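Local atomic coordinates of agmatinase (Burkholderia thailandensis, PDB entry 4DZ4), a protein that probably hydrolyses agmatine to putrescine and urea, as a manganese-dependent enzyme of the arginase family with two metal ions in each subunit. Residues L58-R63 with G136-I141; V54-A59 with D175-G180; F90-D95 with L312-R317; V47-S52 with L96-Y101; L145-A150 with D189-P194. All coordinates share one frame; numbering follows the deposited sequence.

Contact 1 (L58-R63 with G136-I141). With MN (manganese (II) ion), chain P; EDO (1,2-ethanediol), chain C; EDO (1,2-ethanediol), chain U.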
# COMPACT_ATOMS: atom_id res chain seq x y z
N LEU B 58 -2.84 9.83 21.82
CA LEU B 58 -3.69 11.01 22.08
C LEU B 58 -2.91 12.32 22.17
O LEU B 58 -3.48 13.40 22.05
CB LEU B 58 -4.54 10.81 23.36
CG LEU B 58 -5.39 9.54 23.35
CD1 LEU B 58 -6.12 9.37 24.68
CD2 LEU B 58 -6.40 9.56 22.20
N ALA B 59 -1.60 12.24 22.38
CA ALA B 59 -0.78 13.45 22.59
C ALA B 59 -0.12 13.91 21.28
O ALA B 59 0.60 14.91 21.25
CB ALA B 59 0.28 13.20 23.65
N THR B 60 -0.42 13.20 20.18
CA THR B 60 0.22 13.48 18.89
C THR B 60 -0.24 14.78 18.24
O THR B 60 -1.39 15.24 18.42
CB THR B 60 0.02 12.36 17.84
OG1 THR B 60 -1.39 12.10 17.70
CG2 THR B 60 0.74 11.06 18.22
N THR B 61 0.65 15.40 17.48
CA THR B 61 0.33 16.69 16.86
C THR B 61 0.08 16.62 15.37
O THR B 61 -0.50 17.56 14.79
CB THR B 61 1.45 17.73 17.09
OG1 THR B 61 2.69 17.20 16.60
CG2 THR B 61 1.58 18.06 18.58
N PHE B 62 0.48 15.52 14.74
CA PHE B 62 0.21 15.38 13.31
C PHE B 62 -0.54 14.08 13.08
O PHE B 62 -1.72 14.02 13.42
CB PHE B 62 1.49 15.56 12.42
CG PHE B 62 1.22 15.47 10.93
CD1 PHE B 62 -0.05 15.77 10.40
CD2 PHE B 62 2.23 15.04 10.06
CE1 PHE B 62 -0.31 15.66 9.01
CE2 PHE B 62 1.99 14.92 8.68
CZ PHE B 62 0.71 15.22 8.16
N ARG B 63 0.09 13.06 12.50
CA ARG B 63 -0.65 11.82 12.26
C ARG B 63 -0.82 11.04 13.53
O ARG B 63 0.11 10.94 14.33
CB ARG B 63 0.06 10.91 11.27
CG ARG B 63 0.39 11.57 9.94
CD ARG B 63 1.61 10.83 9.40
NE ARG B 63 1.84 11.14 7.99
CZ ARG B 63 2.91 10.70 7.33
NH1 ARG B 63 3.82 9.94 7.95
NH2 ARG B 63 3.06 11.00 6.03
N GLY B 136 6.55 2.45 22.77
CA GLY B 136 5.45 3.37 22.54
C GLY B 136 4.65 3.00 21.28
O GLY B 136 5.01 2.09 20.55
N GLY B 137 3.58 3.74 20.96
CA GLY B 137 3.10 4.86 21.76
C GLY B 137 3.84 6.15 21.40
O GLY B 137 5.02 6.15 20.99
N ASP B 138 3.14 7.26 21.58
CA ASP B 138 3.75 8.56 21.27
C ASP B 138 4.70 9.02 22.38
O ASP B 138 4.76 8.43 23.47
CB ASP B 138 2.69 9.61 20.86
CG ASP B 138 1.88 10.17 22.05
OD1 ASP B 138 2.49 10.54 23.09
OD2 ASP B 138 0.63 10.32 21.91
N HIS B 139 5.50 10.03 22.08
CA HIS B 139 6.59 10.42 22.99
C HIS B 139 6.15 10.93 24.34
O HIS B 139 6.95 10.97 25.29
CB HIS B 139 7.53 11.42 22.31
CG HIS B 139 9.00 11.17 22.61
ND1 HIS B 139 9.99 11.59 21.80
CD2 HIS B 139 9.61 10.51 23.67
CE1 HIS B 139 11.17 11.21 22.30
NE2 HIS B 139 10.94 10.54 23.46
N TYR B 140 4.89 11.35 24.45
CA TYR B 140 4.41 11.84 25.75
C TYR B 140 4.67 10.81 26.85
O TYR B 140 4.93 11.18 28.01
CB TYR B 140 2.91 12.18 25.70
CG TYR B 140 2.42 12.59 27.07
CD1 TYR B 140 2.56 13.90 27.51
CD2 TYR B 140 1.85 11.64 27.94
CE1 TYR B 140 2.13 14.27 28.79
CE2 TYR B 140 1.43 12.00 29.22
CZ TYR B 140 1.56 13.32 29.62
OH TYR B 140 1.15 13.70 30.89
N ILE B 141 4.61 9.52 26.51
CA ILE B 141 4.74 8.48 27.56
C ILE B 141 6.03 8.61 28.37
O ILE B 141 6.08 8.21 29.55
CB ILE B 141 4.60 7.03 27.00
CG1 ILE B 141 5.85 6.61 26.19
CG2 ILE B 141 3.28 6.89 26.21
CD1 ILE B 141 5.87 5.13 25.76
MN MN P . 9.71 13.11 20.25
C1 EDO C . -1.32 12.88 6.32
O1 EDO C . -0.30 11.91 6.13
C2 EDO C . -1.77 13.37 4.95
O2 EDO C . -0.97 14.51 4.62
C1 EDO U . 5.75 18.94 18.26
O1 EDO U . 4.83 19.77 17.55
C2 EDO U . 6.60 18.20 17.25
O2 EDO U . 5.73 17.24 16.66
O HOH W 1 9.16 14.13 18.68

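Contact 2 (V54-A59 with D175-G180). With EDO (1,2-ethanediol), chain X.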
# COMPACT_ATOMS: atom_id res chain seq x y z
N VAL B 54 3.06 0.90 25.87
CA VAL B 54 2.12 1.95 26.29
C VAL B 54 1.49 2.48 25.01
O VAL B 54 2.12 3.24 24.29
CB VAL B 54 2.79 3.12 27.09
CG1 VAL B 54 1.72 4.11 27.52
CG2 VAL B 54 3.51 2.61 28.34
N PRO B 55 0.25 2.04 24.70
CA PRO B 55 -0.31 2.24 23.34
C PRO B 55 -1.07 3.56 23.23
O PRO B 55 -2.28 3.59 22.99
CB PRO B 55 -1.27 1.06 23.19
CG PRO B 55 -1.76 0.83 24.60
CD PRO B 55 -0.51 1.02 25.45
N LEU B 56 -0.33 4.65 23.38
CA LEU B 56 -0.93 6.00 23.41
C LEU B 56 -0.67 6.74 22.11
O LEU B 56 0.47 6.76 21.62
CB LEU B 56 -0.28 6.79 24.54
CG LEU B 56 -0.74 8.23 24.74
CD1 LEU B 56 -2.21 8.30 25.21
CD2 LEU B 56 0.16 8.98 25.74
N ASP B 57 -1.68 7.40 21.55
CA ASP B 57 -1.38 8.41 20.51
C ASP B 57 -2.24 9.67 20.65
O ASP B 57 -2.31 10.50 19.74
CB ASP B 57 -1.39 7.85 19.06
CG ASP B 57 -2.75 7.31 18.65
OD1 ASP B 57 -3.73 7.54 19.36
OD2 ASP B 57 -2.80 6.62 17.60
N LEU B 58 -2.84 9.83 21.82
CA LEU B 58 -3.69 11.01 22.08
C LEU B 58 -2.91 12.32 22.17
O LEU B 58 -3.48 13.40 22.05
CB LEU B 58 -4.54 10.81 23.36
CG LEU B 58 -5.39 9.54 23.35
CD1 LEU B 58 -6.12 9.37 24.68
CD2 LEU B 58 -6.40 9.56 22.20
N ALA B 59 -1.60 12.24 22.38
CA ALA B 59 -0.78 13.45 22.59
C ALA B 59 -0.12 13.91 21.28
O ALA B 59 0.60 14.91 21.25
CB ALA B 59 0.28 13.20 23.65
N ASP B 175 -1.01 20.24 32.59
CA ASP B 175 -1.90 19.09 32.34
C ASP B 175 -2.10 18.73 30.86
O ASP B 175 -2.86 17.80 30.55
CB ASP B 175 -3.29 19.33 32.96
CG ASP B 175 -4.04 20.54 32.36
OD1 ASP B 175 -3.50 21.24 31.47
OD2 ASP B 175 -5.19 20.82 32.80
N SER B 176 -1.48 19.48 29.95
CA SER B 176 -1.68 19.15 28.52
C SER B 176 -1.11 17.78 28.15
O SER B 176 -0.17 17.28 28.79
CB SER B 176 -1.11 20.26 27.62
OG SER B 176 0.29 20.15 27.64
N LEU B 177 -1.66 17.18 27.10
CA LEU B 177 -1.26 15.87 26.66
C LEU B 177 -0.65 16.13 25.30
O LEU B 177 -1.39 16.21 24.32
CB LEU B 177 -2.53 15.02 26.53
CG LEU B 177 -2.52 13.51 26.35
CD1 LEU B 177 -1.48 12.85 27.25
CD2 LEU B 177 -3.91 13.00 26.75
N ASN B 178 0.65 16.41 25.29
CA ASN B 178 1.35 16.87 24.08
C ASN B 178 2.74 16.23 24.00
O ASN B 178 3.61 16.46 24.87
CB ASN B 178 1.46 18.40 24.09
CG ASN B 178 1.89 18.99 22.75
OD1 ASN B 178 2.72 18.41 22.02
ND2 ASN B 178 1.36 20.16 22.42
N HIS B 179 2.96 15.44 22.94
CA HIS B 179 4.24 14.74 22.75
C HIS B 179 5.41 15.64 22.39
O HIS B 179 6.53 15.17 22.28
CB HIS B 179 4.08 13.59 21.71
CG HIS B 179 3.87 14.07 20.29
ND1 HIS B 179 4.10 13.25 19.23
CD2 HIS B 179 3.49 15.30 19.77
CE1 HIS B 179 3.85 13.93 18.08
NE2 HIS B 179 3.50 15.18 18.40
N GLY B 180 5.14 16.93 22.23
CA GLY B 180 6.17 17.89 21.84
C GLY B 180 6.56 18.84 22.93
O GLY B 180 7.41 19.73 22.73
C1 EDO X . -1.94 14.45 31.24
O1 EDO X . -2.87 15.34 31.85
C2 EDO X . -2.55 13.18 30.63
O2 EDO X . -3.15 12.31 31.60

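Contact 3 (F90-D95 with L312-R317). With EDO (1,2-ethanediol), chain T.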
# COMPACT_ATOMS: atom_id res chain seq x y z
N PHE B 90 26.21 -13.51 21.35
CA PHE B 90 25.73 -14.34 22.44
C PHE B 90 24.21 -14.37 22.37
O PHE B 90 23.60 -13.49 21.77
CB PHE B 90 26.24 -13.82 23.81
CG PHE B 90 26.00 -12.35 24.04
CD1 PHE B 90 24.71 -11.85 24.26
CD2 PHE B 90 27.07 -11.45 24.06
CE1 PHE B 90 24.50 -10.50 24.46
CE2 PHE B 90 26.86 -10.10 24.27
CZ PHE B 90 25.58 -9.62 24.48
N ASP B 91 23.60 -15.39 22.98
CA ASP B 91 22.15 -15.35 23.17
C ASP B 91 21.95 -14.63 24.50
O ASP B 91 22.32 -15.16 25.55
CB ASP B 91 21.55 -16.76 23.23
CG ASP B 91 20.05 -16.74 23.51
OD1 ASP B 91 19.52 -15.69 23.92
OD2 ASP B 91 19.40 -17.77 23.27
N PRO B 92 21.39 -13.41 24.47
CA PRO B 92 21.36 -12.69 25.73
C PRO B 92 20.48 -13.36 26.77
O PRO B 92 20.66 -13.11 27.96
CB PRO B 92 20.81 -11.31 25.35
CG PRO B 92 20.04 -11.53 24.09
CD PRO B 92 20.75 -12.65 23.37
N PHE B 93 19.54 -14.21 26.34
CA PHE B 93 18.52 -14.72 27.27
C PHE B 93 19.02 -15.91 28.06
O PHE B 93 18.35 -16.37 28.96
CB PHE B 93 17.20 -14.99 26.54
CG PHE B 93 16.76 -13.83 25.70
CD1 PHE B 93 16.59 -12.58 26.29
CD2 PHE B 93 16.57 -13.96 24.34
CE1 PHE B 93 16.22 -11.47 25.54
CE2 PHE B 93 16.17 -12.86 23.57
CZ PHE B 93 16.02 -11.62 24.17
N ASP B 94 20.24 -16.35 27.74
CA ASP B 94 20.87 -17.40 28.55
C ASP B 94 21.24 -16.90 29.93
O ASP B 94 21.28 -17.69 30.88
CB ASP B 94 22.07 -18.00 27.82
CG ASP B 94 21.65 -18.97 26.74
OD1 ASP B 94 20.51 -19.51 26.82
OD2 ASP B 94 22.43 -19.18 25.79
N ASP B 95 21.50 -15.60 30.07
CA ASP B 95 21.82 -15.09 31.40
C ASP B 95 21.24 -13.73 31.73
O ASP B 95 21.56 -13.19 32.79
CB ASP B 95 23.32 -15.17 31.70
CG ASP B 95 24.17 -14.52 30.65
OD1 ASP B 95 23.71 -13.55 30.00
OD2 ASP B 95 25.31 -14.98 30.46
N LEU B 312 19.54 -2.50 23.10
CA LEU B 312 19.39 -2.09 24.50
C LEU B 312 19.42 -3.29 25.45
O LEU B 312 20.12 -3.26 26.48
CB LEU B 312 18.10 -1.24 24.70
CG LEU B 312 18.17 0.13 23.99
CD1 LEU B 312 16.79 0.74 23.89
CD2 LEU B 312 19.12 1.07 24.75
N LEU B 313 18.70 -4.37 25.11
CA LEU B 313 18.79 -5.61 25.91
C LEU B 313 20.24 -6.12 25.99
O LEU B 313 20.67 -6.56 27.04
CB LEU B 313 17.90 -6.73 25.37
CG LEU B 313 16.41 -6.36 25.43
CD1 LEU B 313 15.55 -7.47 24.83
CD2 LEU B 313 16.00 -6.13 26.87
N CYS B 314 20.95 -6.07 24.88
CA CYS B 314 22.30 -6.61 24.85
C CYS B 314 23.23 -5.78 25.72
O CYS B 314 24.11 -6.33 26.37
CB CYS B 314 22.79 -6.71 23.40
SG CYS B 314 21.97 -8.03 22.47
N LEU B 315 23.02 -4.46 25.74
CA LEU B 315 23.78 -3.57 26.62
C LEU B 315 23.57 -3.98 28.08
O LEU B 315 24.55 -4.10 28.83
CB LEU B 315 23.42 -2.11 26.44
CG LEU B 315 23.88 -1.47 25.12
CD1 LEU B 315 23.24 -0.10 24.96
CD2 LEU B 315 25.39 -1.35 25.10
N TRP B 316 22.32 -4.23 28.45
CA TRP B 316 22.06 -4.73 29.80
C TRP B 316 22.65 -6.09 30.10
O TRP B 316 23.12 -6.32 31.23
CB TRP B 316 20.56 -4.68 30.13
CG TRP B 316 20.06 -3.30 30.46
CD1 TRP B 316 20.60 -2.36 31.36
CD2 TRP B 316 18.84 -2.65 29.94
NE1 TRP B 316 19.84 -1.21 31.40
CE2 TRP B 316 18.76 -1.32 30.59
CE3 TRP B 316 17.85 -3.02 29.03
CZ2 TRP B 316 17.73 -0.42 30.30
CZ3 TRP B 316 16.82 -2.10 28.76
CH2 TRP B 316 16.74 -0.85 29.41
N ARG B 317 22.63 -7.01 29.12
CA ARG B 317 23.25 -8.34 29.30
C ARG B 317 24.72 -8.14 29.62
O ARG B 317 25.25 -8.77 30.54
CB ARG B 317 23.08 -9.23 28.05
CG ARG B 317 23.52 -10.68 28.23
CD ARG B 317 25.01 -10.83 27.94
NE ARG B 317 25.51 -12.16 28.29
CZ ARG B 317 26.76 -12.57 28.07
NH1 ARG B 317 27.64 -11.77 27.50
NH2 ARG B 317 27.13 -13.78 28.43
C1 EDO T . 19.57 -17.42 19.12
O1 EDO T . 19.95 -16.43 20.09
C2 EDO T . 18.38 -18.23 19.61
O2 EDO T . 18.89 -19.04 20.68
O HOH W 2 24.19 -11.28 31.71

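Contact 4 (V47-S52 with L96-Y101)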
# COMPACT_ATOMS: atom_id res chain seq x y z
N VAL B 47 13.41 -11.25 37.52
CA VAL B 47 13.43 -10.62 36.18
C VAL B 47 14.42 -9.46 36.13
O VAL B 47 14.42 -8.60 37.00
CB VAL B 47 12.03 -10.16 35.74
CG1 VAL B 47 12.10 -9.33 34.44
CG2 VAL B 47 11.12 -11.36 35.54
N ASP B 48 15.24 -9.41 35.08
CA ASP B 48 16.22 -8.33 34.91
C ASP B 48 15.67 -7.16 34.11
O ASP B 48 15.95 -5.99 34.41
CB ASP B 48 17.47 -8.86 34.19
CG ASP B 48 18.20 -9.95 34.99
OD1 ASP B 48 18.38 -9.78 36.20
OD2 ASP B 48 18.60 -10.97 34.39
N VAL B 49 14.92 -7.47 33.06
CA VAL B 49 14.33 -6.43 32.21
C VAL B 49 12.89 -6.79 31.87
O VAL B 49 12.59 -7.92 31.48
CB VAL B 49 15.09 -6.22 30.88
CG1 VAL B 49 14.47 -5.05 30.12
CG2 VAL B 49 16.59 -6.00 31.12
N VAL B 50 12.01 -5.79 32.01
CA VAL B 50 10.60 -5.93 31.62
C VAL B 50 10.35 -5.09 30.37
O VAL B 50 10.51 -3.85 30.40
CB VAL B 50 9.65 -5.46 32.72
CG1 VAL B 50 8.20 -5.46 32.22
CG2 VAL B 50 9.81 -6.37 33.95
N VAL B 51 9.93 -5.76 29.30
CA VAL B 51 9.44 -5.08 28.10
C VAL B 51 7.93 -4.89 28.27
O VAL B 51 7.23 -5.85 28.62
CB VAL B 51 9.72 -5.91 26.82
CG1 VAL B 51 9.21 -5.17 25.57
CG2 VAL B 51 11.22 -6.13 26.67
N SER B 52 7.41 -3.68 27.99
CA SER B 52 5.97 -3.49 28.05
C SER B 52 5.61 -2.44 27.03
O SER B 52 6.49 -1.70 26.58
CB SER B 52 5.50 -3.07 29.46
OG SER B 52 5.92 -1.74 29.78
N LEU B 96 20.38 -13.20 30.86
CA LEU B 96 19.58 -12.02 31.16
C LEU B 96 18.11 -12.42 31.09
O LEU B 96 17.64 -12.89 30.04
CB LEU B 96 19.83 -10.88 30.15
CG LEU B 96 19.15 -9.52 30.42
CD1 LEU B 96 19.82 -8.74 31.54
CD2 LEU B 96 19.11 -8.66 29.15
N ALA B 97 17.40 -12.20 32.19
CA ALA B 97 16.00 -12.61 32.36
C ALA B 97 15.11 -11.45 31.90
O ALA B 97 15.02 -10.42 32.56
CB ALA B 97 15.74 -12.97 33.82
N VAL B 98 14.49 -11.64 30.74
CA VAL B 98 13.67 -10.61 30.08
C VAL B 98 12.29 -11.19 29.84
O VAL B 98 12.18 -12.29 29.30
CB VAL B 98 14.28 -10.21 28.72
CG1 VAL B 98 13.48 -9.07 28.07
CG2 VAL B 98 15.73 -9.78 28.89
N ILE B 99 11.25 -10.44 30.22
CA ILE B 99 9.88 -10.87 29.97
C ILE B 99 9.13 -9.80 29.18
O ILE B 99 9.59 -8.64 29.10
CB ILE B 99 9.10 -11.17 31.28
CG1 ILE B 99 8.91 -9.84 32.08
CG2 ILE B 99 9.85 -12.26 32.05
CD1 ILE B 99 7.91 -9.86 33.23
N ASP B 100 8.02 -10.21 28.58
CA ASP B 100 7.07 -9.25 28.00
C ASP B 100 5.84 -9.24 28.93
O ASP B 100 5.11 -10.22 29.08
CB ASP B 100 6.73 -9.67 26.55
CG ASP B 100 5.93 -8.60 25.79
OD1 ASP B 100 5.22 -7.84 26.45
OD2 ASP B 100 6.02 -8.57 24.54
N TYR B 101 5.64 -8.08 29.56
CA TYR B 101 4.60 -7.82 30.55
C TYR B 101 3.24 -7.66 29.86
O TYR B 101 2.19 -7.71 30.52
CB TYR B 101 5.00 -6.51 31.25
CG TYR B 101 4.08 -5.97 32.36
CD1 TYR B 101 4.41 -6.13 33.70
CD2 TYR B 101 2.92 -5.25 32.05
CE1 TYR B 101 3.58 -5.60 34.70
CE2 TYR B 101 2.08 -4.75 33.03
CZ TYR B 101 2.41 -4.91 34.35
OH TYR B 101 1.55 -4.38 35.32

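Contact 5 (L145-A150 with D189-P194)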
# COMPACT_ATOMS: atom_id res chain seq x y z
N LEU B 145 6.99 8.18 32.55
CA LEU B 145 8.01 7.17 32.80
C LEU B 145 9.18 7.78 33.57
O LEU B 145 9.68 7.16 34.52
CB LEU B 145 8.50 6.53 31.48
CG LEU B 145 7.47 5.63 30.76
CD1 LEU B 145 8.07 5.12 29.44
CD2 LEU B 145 7.02 4.44 31.62
N LEU B 146 9.59 8.98 33.19
CA LEU B 146 10.66 9.68 33.90
C LEU B 146 10.26 10.01 35.35
O LEU B 146 11.08 9.95 36.25
CB LEU B 146 11.08 10.95 33.16
CG LEU B 146 11.89 10.73 31.89
CD1 LEU B 146 11.97 12.06 31.14
CD2 LEU B 146 13.30 10.16 32.18
N ILE B 147 9.01 10.40 35.55
CA ILE B 147 8.52 10.67 36.92
C ILE B 147 8.77 9.45 37.80
O ILE B 147 9.34 9.56 38.89
CB ILE B 147 7.02 11.06 36.93
CG1 ILE B 147 6.86 12.46 36.29
CG2 ILE B 147 6.43 11.02 38.34
CD1 ILE B 147 5.43 12.83 35.98
N ALA B 148 8.35 8.28 37.31
CA ALA B 148 8.45 7.05 38.09
C ALA B 148 9.93 6.66 38.27
O ALA B 148 10.34 6.22 39.35
CB ALA B 148 7.67 5.94 37.40
N HIS B 149 10.73 6.85 37.22
CA HIS B 149 12.17 6.57 37.31
C HIS B 149 12.92 7.46 38.30
O HIS B 149 13.78 6.98 39.02
CB HIS B 149 12.83 6.59 35.94
CG HIS B 149 12.63 5.30 35.17
ND1 HIS B 149 11.47 4.99 34.55
CD2 HIS B 149 13.49 4.21 34.97
CE1 HIS B 149 11.59 3.77 33.97
NE2 HIS B 149 12.82 3.29 34.24
N ALA B 150 12.58 8.74 38.34
CA ALA B 150 13.18 9.65 39.33
C ALA B 150 12.82 9.25 40.75
O ALA B 150 13.62 9.49 41.66
CB ALA B 150 12.78 11.09 39.05
N ASP B 189 10.31 20.41 36.01
CA ASP B 189 10.12 19.59 37.22
C ASP B 189 11.45 19.18 37.86
O ASP B 189 11.45 18.62 38.95
CB ASP B 189 9.33 18.30 36.94
CG ASP B 189 7.88 18.55 36.53
OD1 ASP B 189 7.39 19.71 36.58
OD2 ASP B 189 7.23 17.54 36.16
N GLY B 190 12.58 19.47 37.19
CA GLY B 190 13.89 19.01 37.66
C GLY B 190 14.12 17.50 37.53
O GLY B 190 15.00 16.95 38.22
N LEU B 191 13.38 16.85 36.62
CA LEU B 191 13.53 15.41 36.39
C LEU B 191 14.81 15.09 35.66
O LEU B 191 15.38 14.01 35.85
CB LEU B 191 12.35 14.82 35.60
CG LEU B 191 11.00 14.88 36.31
CD1 LEU B 191 9.92 14.29 35.41
CD2 LEU B 191 11.05 14.13 37.64
N ILE B 192 15.22 15.99 34.78
CA ILE B 192 16.42 15.78 33.98
C ILE B 192 17.35 16.97 34.06
O ILE B 192 16.91 18.10 34.23
CB ILE B 192 16.11 15.44 32.51
CG1 ILE B 192 15.39 16.61 31.82
CG2 ILE B 192 15.33 14.13 32.41
CD1 ILE B 192 14.87 16.27 30.43
N ASP B 193 18.66 16.70 33.95
CA ASP B 193 19.67 17.74 34.09
C ASP B 193 20.11 18.12 32.69
O ASP B 193 20.78 17.31 32.03
CB ASP B 193 20.86 17.17 34.86
CG ASP B 193 22.02 18.15 34.97
OD1 ASP B 193 22.00 19.24 34.37
OD2 ASP B 193 22.99 17.84 35.68
N PRO B 194 19.78 19.35 32.25
CA PRO B 194 20.07 19.67 30.84
C PRO B 194 21.54 19.63 30.48
O PRO B 194 21.88 19.12 29.41
CB PRO B 194 19.50 21.08 30.65
CG PRO B 194 18.51 21.25 31.77
CD PRO B 194 19.07 20.46 32.93

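Contact 1 (L58-R63 with G136-I141)
Asp138 turns its carboxylate toward Ala59 because CG sits between the backbone N and the carbonyl carbon (chi1 77°); CB of Tyr140 points at the same alanine, and a chi1 of 176° swings the tyrosine ring away from it. OD2 of Asp138 takes the backbone N-H of Ala59 at 3.0 Å, met on the syn side and 24° out of the carboxylate plane. The other oxygen of Asp138, OD1, receives Tyr140 N at 2.9 Å, closing an Asx turn. With one oxygen bonded to each chain segment, the carboxylate is held against rotation. Apolar contacts fill in around it: Ala59 CB lies 3.5 Å from Tyr140 CB, and Thr60 CG2 rests 3.6 Å from Asp138 CB. The hydroxyl of Thr60 is engaged within its own loop, by the carbonyl of Asp57.

Within the turn, His139 leads its ring away from 58-63 and binds a manganese ion through ND1 at 2.2 Å; Asp163, Asp167 and Asp246 bind the same ion. Asp138 is not among the ligands, but its buried carboxylate, satisfied by two backbone N-H groups, ties the loop after strand 49-54 to the turn that carries His139, which is consistent with a part in placing that histidine.

Contact 2 (V54-A59 with D175-G180)
Ala59 and Leu177 meet where two loops of the arginase alpha/beta fold come together, one following strand 49-54 and the other strand 158-162, at the same end of the parallel sheet as the manganese site. There is one conventional hydrogen bond between the segments: His179 N donates to Ala59 O at 3.0 Å, and the bond is nearly straight at 167°. The donor stands well above the carbonyl plane, 41° out of it.

Weaker C-H contacts flank this bond. Ala59 CA approaches Leu177 O at 3.3 Å, and Asn178 CA faces Ala59 O at 3.5 Å, so the two backbones run close together around Ala59 without forming regular strands.

The apolar part belongs to Leu177. Its CG is anti to the backbone N (chi1 -168°), which carries the branched end back over the other loop: Leu177 CG lies 3.9 Å from Ala59 CB, while Leu177 CD2 reaches Leu58 CB at 4.1 Å. Leu56 adds a looser touch at the margin.

Polar side chains shape the 175-180 loop. Asn178 OD1 accepts Gly180 N at 2.8 Å in an Asx turn, just past the bond to Ala59. The His179 ring is held at both nitrogens, ND1 by Glu290 and NE2 by Thr61. A third subunit also reaches this place, where its His109 donates to Leu177 O. Ala59 O lies obliquely to the histidine ring, 3.3 Å from His179 CD2.

Contact 3 (F90-D95 with L312-R317)
Arg317 and Phe90 form the dense part of this contact, where the loop ahead of strand 98-103 packs against the long C-terminal helix 300-323. The arginine leaves the helix with CG anti to its own backbone nitrogen and then bends at chi2 (-87°), which lays its outer half over one face of the phenyl ring. Arg317 CD makes a CH-pi contact 3.8 Å from the centroid of the Phe90 ring, and the guanidinium continues across the same face as a cation-pi partner, with Arg317 CZ 4.2 Å from that centroid. Ring and guanidinium planes are 30° apart.

Arg317 also grips the Asp95 carboxylate side-on. Arg317 NE bonds to Asp95 OD1 at 2.8 Å and Arg317 NH2 to Asp95 OD2 at 3.0 Å; both oxygens use their syn lone pairs, and the carboxylate and guanidinium planes lie only 21° apart.

This tight cluster sits at the partly exposed side, where a water lies near Arg317 O and, weakly bound, Asp95 OD1. The buried residues around it pack by longer apolar contacts. Cys314 SG stands obliquely to the Phe90 ring, 4.1 Å from Phe90 CE1, and Pro92 CB touches Arg317 CG at 4.0 Å. Deeper toward the sheet, Leu313 CD1 meets the edge of the Phe93 ring, 4.1 Å from Phe93 CE1.

The guanidinium is therefore fixed two ways at once, by a ring across its face and a carboxylate in line with its edge. The pairing would probably favour an ionised Asp95 and balance the arginine's charge, and it fastens the loop to the helix.

Contact 4 (V47-S52 with L96-Y101)
Val50 and Ile99 lie side by side and point the same way from their strands, Val50 CG2 being 4.0 Å from Ile99 CD1. Ile99 has CG1 between its backbone N and carbonyl carbon (chi1 66°), which leaves Ile99 CG2 to meet Val47 CG2 at 3.8 Å, the two side chains crossing at about a right angle. On this same face Val50 CG1 presses on Tyr101 CB at 3.5 Å, while the tyrosine ring leads away toward His121, which it meets edge-to-face.

Val49, Val51 and Val98 turn to the other face. Val98 sends CG1 toward Val51 CG2 at 4.0 Å and CG2 toward Val49 CB, and Leu313 of helix 300-323 packs on Val49 and Val98.

Between these faces run neighbouring parallel strands of the central sheet of the arginase fold, 49-52 and 98-101, their axes 4.7 Å apart and inclined by 30°. Backbone bonds pass alternately between them, from Ile99 N to Val49 O, Val51 N to Ile99 O and Tyr101 N to Val51 O.

At the start of the strands, Ala97 O accepts both Asp48 N and Val49 N. Asp48 answers with its side chain: Asp48 OD2 takes Ala97 N at 2.8 Å in an almost straight bond of 176°, met on the anti side of the carboxylate. The same oxygen has a salt-bridge partner in Lys320, and Leu96 CD1 covers the stem of the aspartate, 3.5 Å from Asp48 CB.

Contact 5 (L145-A150 with D189-P194)
Leu191 reaches into the side of helix 142-153 with both methyl groups. Leu191 CD1 lies 3.7 Å from Ile147 CG1 and 4.2 Å from Leu146 CB, while Leu191 CD2 meets Ala150 CB at 3.8 Å, so one leucine fits among three residues from adjoining turns of the helix. Beside it, Ile192 CG2 touches Leu146 CD1 at 4.1 Å, the two side chains crossing at a slant. No hydrogen bond joins the segments; the contact is wholly apolar.

The next layer sets these groups in place. Leu191 has CG anti to its carbonyl carbon (chi1 -65°) and an extended outer torsion, which sends its methyls toward the helix. Just ahead of it, Gly190 ends helix 182-188 in a Schellman motif, its positive phi of 70° turning the chain out of that helix, and Leu191 is then directed at helix 142-153. Leu157 holds the backbone of both Leu191 and Asp193 by hydrogen bonds.

On the helix side, the regular bond from Ala150 N to Leu146 O spans the turn that faces Leu191. One step round the helix, His149 ND1 folds back to Leu145 O at 2.8 Å, with that oxygen in the plane of the imidazole ring.

Further out, Leu146 packs on Phe183 and Ile192 on Ala186 and Val187, all of helix 182-188. Helix 142-153 in turn lies between this layer and helix 114-126, with Leu145 and His149 resting on strand 131-136.

How the contacts relate
From the N terminus, strand 49-54 is the common start: most of it enters contact 4, and the loop after it serves contacts 2 and 1 in turn, which share Leu58 and Ala59. Contact 4 closes the shortest of these loops, at strand 98-103; contact 1 closes at 136-141 and contact 2 at 175-180. Contact 3 opens at 90-95, crosses all three, and closes only at helix 300-323, so that contact 5, between helix 142-153 and the segment after helix 182-188, lies wholly within its span; contact 5 also crosses contact 2. Contacts 1 and 2 touch near the manganese site; contacts 3 and 4 touch on the far side of the chain's centre, joining the C-terminal helix to the sheet.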